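Local coordinates for protein phytase (PDB 3ZHC) that belongs to branch 2 of the histidine phosphatase superfamily and is built around a central mixed beta sheet flanked by helices, at residues 114-119 and 134-139; 277-282 and 286-291; 385-388 and 392-395. The protein carries 2 engineered substitutions. One frame throughout, in Å; residues are numbered along the deposited sequence.

In the fold
The three contacts follow one another along the chain without touching. Contact 1 ties helix 113-126 to strand 134-135 of the central mixed sheet, and contact 3 reaches that sheet through strand 394-398; their centres lie 25 Å apart. Contact 2, the turn between helices 260-280 and 282-301, has its centre 22 Å from that of contact 1 and 30 Å from that of contact 3, on the opposite side of the chain's centre from the latter. Contact 1 adjoins the family's Arg-His-Gly signature: R114 packs on H39 and T118 bonds to G40. The formic acid in the model sits at H135, on the strand segment of contact 1.

Contact 1 (114-119 and 134-139); sequences RTRKTG and VHYQKD. With FMT (formic acid), chain T.
In the beta-alpha-beta unit formed by strand 105-109, helix 113-126 and strand 134-135, R116 and G119 of the helix meet V134 and Y136 of the returning chain. The side chain of R116 crosses one face of the Y136 ring: its CD is 4.1 Å from the ring centroid of Y136, a CH-pi contact over the face. Farther out, the R116 guanidinium adds at most a weak cation-pi attraction, with its plane 49° from that of the ring. Its NH1 has weak links to T111 O and E140 beyond the two segments. Y136 CG stands between the backbone N and the carbonyl carbon (chi1 55°), which lays one ring face under R116 CD, offset toward the rim. On the opposite face K138 NZ lies over the ring centre and bonds to Y136 O at 3.0 Å.

The beta-alpha-beta crossover between parallel strands brings the backbones closest at G119 and V134, where V134 CG2 lies 3.8 Å from G119 C. V134 CG1 reaches R116 O at 3.9 Å, so both methyls rest on the backbone of the helix; V134 also packs on V107 and A109 of strand 105-109. Within the helix segment, T118 OG1 donates to R114 O at 2.7 Å and is bonded to G40 N of the Arg-His-Gly signature, while R114 packs on H39 and H324. H135 points away from the helix, and its NE2 donates a nearly straight bond (169°) to O2 of formic acid at 2.8 Å, near the ring plane.

Contact 2 (277-282 and 286-291); sequences LLQRTP and RSRATP
R286 N donates to P282 O at 2.9 Å with an N-H...O angle of 164°, the i to i+4 bond of the first turn of helix 282-301. R288 NH1 makes the second link, a weak hydrogen bond to Q279 OE1 at 2.8 Å, bent to 126°. The firmer partner of that amide oxygen is N330 ND2 on helix 325-335. The R288 chain runs extended from CG to NE and meets Q279 at about a right angle, with guanidinium and amide planes 27° apart; Q279 bends at chi2 to present its amide.

The R288-Q279 bond bridges a tight helix-to-helix connection: helix 260-280 has a wider pi-type turn at 277-280, and the next helix begins at P282. T281 stands at the N-cap position without capping: its OG1 instead donates back to L277 O at 2.6 Å. R286 CG lies 3.2 Å from P282 O, alongside the backbone bond to the same oxygen, and the head of R286 is carried off to the C-terminal region, with NE bonded to I424 O. One turn on, T290 OG1 donates to R286 O at 2.6 Å and is also bonded to V426 N. L278 packs on V226 of strand 225-227.

Contact 3 (385-388 and 392-395); sequences QPLS and PAGK
At the loop that leads from helix 378-382 into strand 394-398, L387 and S388 fold back on P392 and A393, just ahead of the strand. The L387 branches divide the work: CD1 meets A393 CB at 3.8 Å, an apolar methyl-to-methyl contact, while CD2 lies 4.0 Å from P392 O. With CG anti to its own carbonyl carbon (chi1 -60°), L387 carries both methyls across to the second segment. The pair is buried against helix 71-90, where L80 touches both L387 and A393, and Y83 touches L387 and P392. A393 also packs on V374 of strand 366-375, the antiparallel neighbour of strand 394-398.

The backbones come closest at S388 and P392. S388 O lies 3.2 Å from P392 CA in a CA-H...O contact with an angle of 131° at the hydrogen. Within the turn itself, S388 OG is bonded to K391 N. Upstream, Q385 NE2 donates to P386 O at 3.0 Å, tying the amide back to its own segment.

Because P392 N carries no hydrogen, S388 O cannot close this turn with a classical backbone bond to that residue. Across the two segments the contact is therefore apolar plus one CA-H...O approach, and the polar ties are made within the turn and to helix 71-90, where L387 N is met by E79 OE1 and L387 O by Q82 NE2.

Contact 1 (114-119 and 134-139)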
# COMPACT_ATOMS: atom_id res chain seq x y z
N ARG B 114 20.19 23.21 -6.20
CA ARG B 114 19.94 21.84 -5.68
C ARG B 114 20.20 20.72 -6.68
O ARG B 114 20.75 19.67 -6.31
CB ARG B 114 18.54 21.69 -5.06
CG ARG B 114 17.34 21.85 -5.98
CD ARG B 114 16.05 21.68 -5.16
NE ARG B 114 14.84 22.00 -5.93
CZ ARG B 114 14.06 23.09 -5.78
NH1 ARG B 114 14.31 24.03 -4.86
NH2 ARG B 114 12.99 23.23 -6.57
N THR B 115 19.80 20.94 -7.92
CA THR B 115 20.03 19.98 -8.99
C THR B 115 21.51 20.03 -9.44
O THR B 115 22.14 19.00 -9.57
CB THR B 115 19.08 20.21 -10.18
OG1 THR B 115 19.09 21.57 -10.52
CG2 THR B 115 17.63 19.82 -9.80
N ARG B 116 22.03 21.24 -9.67
CA ARG B 116 23.44 21.44 -10.08
C ARG B 116 24.44 20.81 -9.11
O ARG B 116 25.35 20.10 -9.55
CB ARG B 116 23.74 22.94 -10.27
CG ARG B 116 23.25 23.51 -11.64
CD ARG B 116 23.10 25.04 -11.63
NE ARG B 116 24.10 25.53 -10.76
CZ ARG B 116 23.96 26.34 -9.72
NH1 ARG B 116 22.81 26.92 -9.36
NH2 ARG B 116 25.04 26.61 -9.05
N LYS B 117 24.26 21.06 -7.81
CA LYS B 117 25.10 20.44 -6.77
C LYS B 117 24.83 18.94 -6.59
O LYS B 117 25.69 18.23 -6.07
CB LYS B 117 24.98 21.15 -5.40
CG LYS B 117 25.33 22.64 -5.37
CD LYS B 117 26.54 23.03 -6.21
CE LYS B 117 26.85 24.48 -6.01
NZ LYS B 117 27.43 24.77 -4.66
N THR B 118 23.64 18.46 -7.00
CA THR B 118 23.37 17.00 -7.00
C THR B 118 24.22 16.34 -8.13
O THR B 118 24.77 15.26 -7.93
CB THR B 118 21.89 16.66 -7.12
OG1 THR B 118 21.22 17.05 -5.92
CG2 THR B 118 21.68 15.15 -7.34
N GLY B 119 24.33 17.01 -9.28
CA GLY B 119 25.22 16.56 -10.37
C GLY B 119 26.67 16.50 -9.89
O GLY B 119 27.38 15.50 -10.12
N VAL B 134 29.33 19.19 -15.35
CA VAL B 134 27.91 19.19 -15.05
C VAL B 134 27.32 20.20 -16.01
O VAL B 134 27.56 21.40 -15.87
CB VAL B 134 27.62 19.59 -13.57
CG1 VAL B 134 26.11 19.64 -13.31
CG2 VAL B 134 28.29 18.63 -12.59
N HIS B 135 26.55 19.73 -17.00
CA HIS B 135 25.91 20.63 -17.97
C HIS B 135 24.61 21.21 -17.40
O HIS B 135 23.88 20.54 -16.66
CB HIS B 135 25.60 19.91 -19.29
CG HIS B 135 26.81 19.46 -20.03
ND1 HIS B 135 27.48 20.26 -20.92
CD2 HIS B 135 27.47 18.28 -20.01
CE1 HIS B 135 28.51 19.59 -21.42
NE2 HIS B 135 28.52 18.39 -20.88
N TYR B 136 24.35 22.46 -17.76
CA TYR B 136 23.14 23.19 -17.37
C TYR B 136 23.04 24.47 -18.20
O TYR B 136 24.05 24.95 -18.69
CB TYR B 136 23.14 23.54 -15.86
CG TYR B 136 24.38 24.31 -15.39
CD1 TYR B 136 25.53 23.64 -15.02
CD2 TYR B 136 24.38 25.72 -15.34
CE1 TYR B 136 26.69 24.33 -14.60
CE2 TYR B 136 25.53 26.42 -14.91
CZ TYR B 136 26.68 25.71 -14.55
OH TYR B 136 27.79 26.36 -14.14
N GLN B 137 21.82 25.01 -18.33
CA GLN B 137 21.62 26.27 -19.06
C GLN B 137 22.29 27.38 -18.27
O GLN B 137 22.09 27.48 -17.07
CB GLN B 137 20.12 26.59 -19.28
CG GLN B 137 19.36 25.54 -20.10
CD GLN B 137 19.92 25.36 -21.52
OE1 GLN B 137 20.38 24.27 -21.88
NE2 GLN B 137 19.88 26.41 -22.31
N LYS B 138 23.11 28.20 -18.95
CA LYS B 138 23.88 29.29 -18.29
C LYS B 138 23.04 30.53 -18.00
O LYS B 138 23.45 31.36 -17.17
CB LYS B 138 25.15 29.63 -19.09
CG LYS B 138 26.15 28.43 -19.25
CD LYS B 138 26.78 28.01 -17.91
CE LYS B 138 27.72 26.82 -18.06
NZ LYS B 138 27.00 25.57 -18.47
N ASP B 139 21.89 30.70 -18.68
CA ASP B 139 20.94 31.77 -18.32
C ASP B 139 20.22 31.26 -17.06
O ASP B 139 19.08 30.75 -17.12
CB ASP B 139 19.97 32.10 -19.47
CG ASP B 139 19.06 33.33 -19.17
OD1 ASP B 139 19.22 34.01 -18.11
OD2 ASP B 139 18.16 33.62 -20.01
C FMT T . 30.83 15.41 -21.52
O1 FMT T . 31.03 14.87 -20.42
O2 FMT T . 30.54 16.60 -21.66

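Contact 2 (277-282 and 286-291)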
# COMPACT_ATOMS: atom_id res chain seq x y z
N LEU B 277 -1.99 13.13 -7.75
CA LEU B 277 -2.97 13.99 -8.40
C LEU B 277 -2.33 15.04 -9.33
O LEU B 277 -2.69 15.14 -10.50
CB LEU B 277 -3.85 14.72 -7.36
CG LEU B 277 -4.81 13.88 -6.55
CD1 LEU B 277 -5.60 14.79 -5.62
CD2 LEU B 277 -5.78 13.05 -7.45
N LEU B 278 -1.38 15.81 -8.81
CA LEU B 278 -0.82 16.96 -9.58
C LEU B 278 0.27 16.62 -10.59
O LEU B 278 0.46 17.40 -11.53
CB LEU B 278 -0.32 18.06 -8.61
CG LEU B 278 -1.37 18.71 -7.69
CD1 LEU B 278 -0.70 19.81 -6.83
CD2 LEU B 278 -2.60 19.28 -8.45
N GLN B 279 0.98 15.50 -10.41
CA GLN B 279 2.12 15.14 -11.30
C GLN B 279 2.03 13.80 -12.02
O GLN B 279 2.67 13.64 -13.07
CB GLN B 279 3.42 15.19 -10.49
CG GLN B 279 3.70 16.56 -9.79
CD GLN B 279 4.01 17.71 -10.76
OE1 GLN B 279 4.18 17.51 -11.98
NE2 GLN B 279 4.08 18.93 -10.22
N ARG B 280 1.26 12.83 -11.49
CA ARG B 280 1.13 11.50 -12.16
C ARG B 280 -0.15 11.36 -13.04
O ARG B 280 -0.19 10.47 -13.90
CB ARG B 280 1.19 10.36 -11.15
CG ARG B 280 2.41 10.38 -10.20
CD ARG B 280 2.81 8.95 -9.70
NE ARG B 280 1.63 8.09 -9.58
CZ ARG B 280 1.32 7.03 -10.35
NH1 ARG B 280 2.11 6.59 -11.35
NH2 ARG B 280 0.19 6.39 -10.09
N THR B 281 -1.15 12.21 -12.84
CA THR B 281 -2.36 12.23 -13.66
C THR B 281 -1.92 12.36 -15.12
O THR B 281 -1.35 13.38 -15.48
CB THR B 281 -3.30 13.38 -13.26
OG1 THR B 281 -3.69 13.20 -11.90
CG2 THR B 281 -4.57 13.43 -14.17
N PRO B 282 -2.17 11.31 -15.97
CA PRO B 282 -1.66 11.26 -17.37
C PRO B 282 -1.79 12.54 -18.17
O PRO B 282 -0.87 12.90 -18.87
CB PRO B 282 -2.51 10.15 -18.00
CG PRO B 282 -2.75 9.22 -16.90
CD PRO B 282 -2.96 10.08 -15.66
N ARG B 286 2.02 13.36 -19.14
CA ARG B 286 2.38 13.20 -20.57
C ARG B 286 3.07 14.42 -21.12
O ARG B 286 4.13 14.31 -21.72
CB ARG B 286 1.15 12.88 -21.43
CG ARG B 286 0.63 11.48 -21.33
CD ARG B 286 -0.60 11.26 -22.28
NE ARG B 286 -0.22 11.41 -23.70
CZ ARG B 286 -0.77 12.24 -24.62
NH1 ARG B 286 -1.79 13.06 -24.34
NH2 ARG B 286 -0.27 12.23 -25.86
N SER B 287 2.46 15.58 -20.92
CA SER B 287 3.05 16.85 -21.38
C SER B 287 4.38 17.16 -20.68
O SER B 287 5.37 17.47 -21.34
CB SER B 287 2.07 17.99 -21.13
OG SER B 287 0.82 17.75 -21.79
N ARG B 288 4.38 17.07 -19.35
CA ARG B 288 5.57 17.43 -18.53
C ARG B 288 6.75 16.49 -18.68
O ARG B 288 7.88 16.93 -18.64
CB ARG B 288 5.20 17.58 -17.03
CG ARG B 288 4.57 18.89 -16.69
CD ARG B 288 4.14 18.95 -15.22
NE ARG B 288 3.71 20.31 -14.81
CZ ARG B 288 2.96 20.61 -13.72
NH1 ARG B 288 2.53 19.65 -12.87
NH2 ARG B 288 2.64 21.89 -13.46
N ALA B 289 6.48 15.19 -18.85
CA ALA B 289 7.54 14.17 -19.03
C ALA B 289 8.10 14.07 -20.45
O ALA B 289 9.11 13.40 -20.63
CB ALA B 289 7.04 12.78 -18.58
N THR B 290 7.47 14.73 -21.44
CA THR B 290 7.85 14.54 -22.89
C THR B 290 9.36 14.81 -23.22
O THR B 290 10.01 13.92 -23.81
CB THR B 290 6.87 15.32 -23.87
OG1 THR B 290 5.60 14.65 -23.89
CG2 THR B 290 7.41 15.37 -25.30
N PRO B 291 9.90 16.00 -22.83
CA PRO B 291 11.33 16.26 -23.08
C PRO B 291 12.27 15.22 -22.46
O PRO B 291 13.20 14.78 -23.12
CB PRO B 291 11.55 17.62 -22.44
CG PRO B 291 10.27 18.25 -22.46
CD PRO B 291 9.26 17.18 -22.25

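Contact 3 (385-388 and 392-395)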
# COMPACT_ATOMS: atom_id res chain seq x y z
N GLN B 385 24.68 5.84 5.81
CA GLN B 385 25.18 4.50 5.66
C GLN B 385 26.13 4.42 4.46
O GLN B 385 25.71 4.76 3.34
CB GLN B 385 24.00 3.51 5.49
CG GLN B 385 24.38 2.04 5.15
CD GLN B 385 25.26 1.41 6.19
OE1 GLN B 385 24.96 1.45 7.38
NE2 GLN B 385 26.36 0.81 5.74
N PRO B 386 27.41 3.98 4.68
CA PRO B 386 28.31 3.81 3.51
C PRO B 386 27.77 2.73 2.57
O PRO B 386 27.48 1.62 3.03
CB PRO B 386 29.65 3.41 4.14
CG PRO B 386 29.33 2.95 5.54
CD PRO B 386 28.11 3.70 5.95
N LEU B 387 27.64 3.05 1.28
CA LEU B 387 27.09 2.11 0.28
C LEU B 387 28.18 1.40 -0.53
O LEU B 387 29.19 2.01 -0.88
CB LEU B 387 26.11 2.82 -0.66
CG LEU B 387 24.87 3.48 -0.04
CD1 LEU B 387 24.05 4.20 -1.13
CD2 LEU B 387 24.02 2.47 0.69
N SER B 388 27.95 0.12 -0.81
CA SER B 388 28.88 -0.73 -1.58
C SER B 388 28.12 -1.93 -2.14
O SER B 388 26.93 -2.02 -1.98
CB SER B 388 30.01 -1.22 -0.68
OG SER B 388 29.54 -2.17 0.26
N PRO B 392 24.33 -2.70 -0.19
CA PRO B 392 23.82 -1.98 -1.36
C PRO B 392 22.74 -0.96 -1.05
O PRO B 392 22.10 -1.00 0.01
CB PRO B 392 23.24 -3.11 -2.22
CG PRO B 392 22.73 -4.08 -1.22
CD PRO B 392 23.72 -4.05 -0.09
N ALA B 393 22.54 -0.06 -2.01
CA ALA B 393 21.44 0.89 -1.97
C ALA B 393 20.17 0.10 -2.22
O ALA B 393 20.22 -0.99 -2.79
CB ALA B 393 21.61 1.97 -3.03
N GLY B 394 19.04 0.65 -1.80
CA GLY B 394 17.75 0.04 -2.10
C GLY B 394 17.53 0.03 -3.61
O GLY B 394 17.95 0.96 -4.31
N LYS B 395 16.90 -1.02 -4.11
CA LYS B 395 16.59 -1.16 -5.53
C LYS B 395 15.27 -1.91 -5.68
O LYS B 395 15.13 -3.03 -5.15
CB LYS B 395 17.73 -1.86 -6.26
CG LYS B 395 17.62 -1.84 -7.79
CD LYS B 395 18.95 -2.26 -8.47
CE LYS B 395 18.88 -2.09 -10.03
NZ LYS B 395 20.21 -2.28 -10.75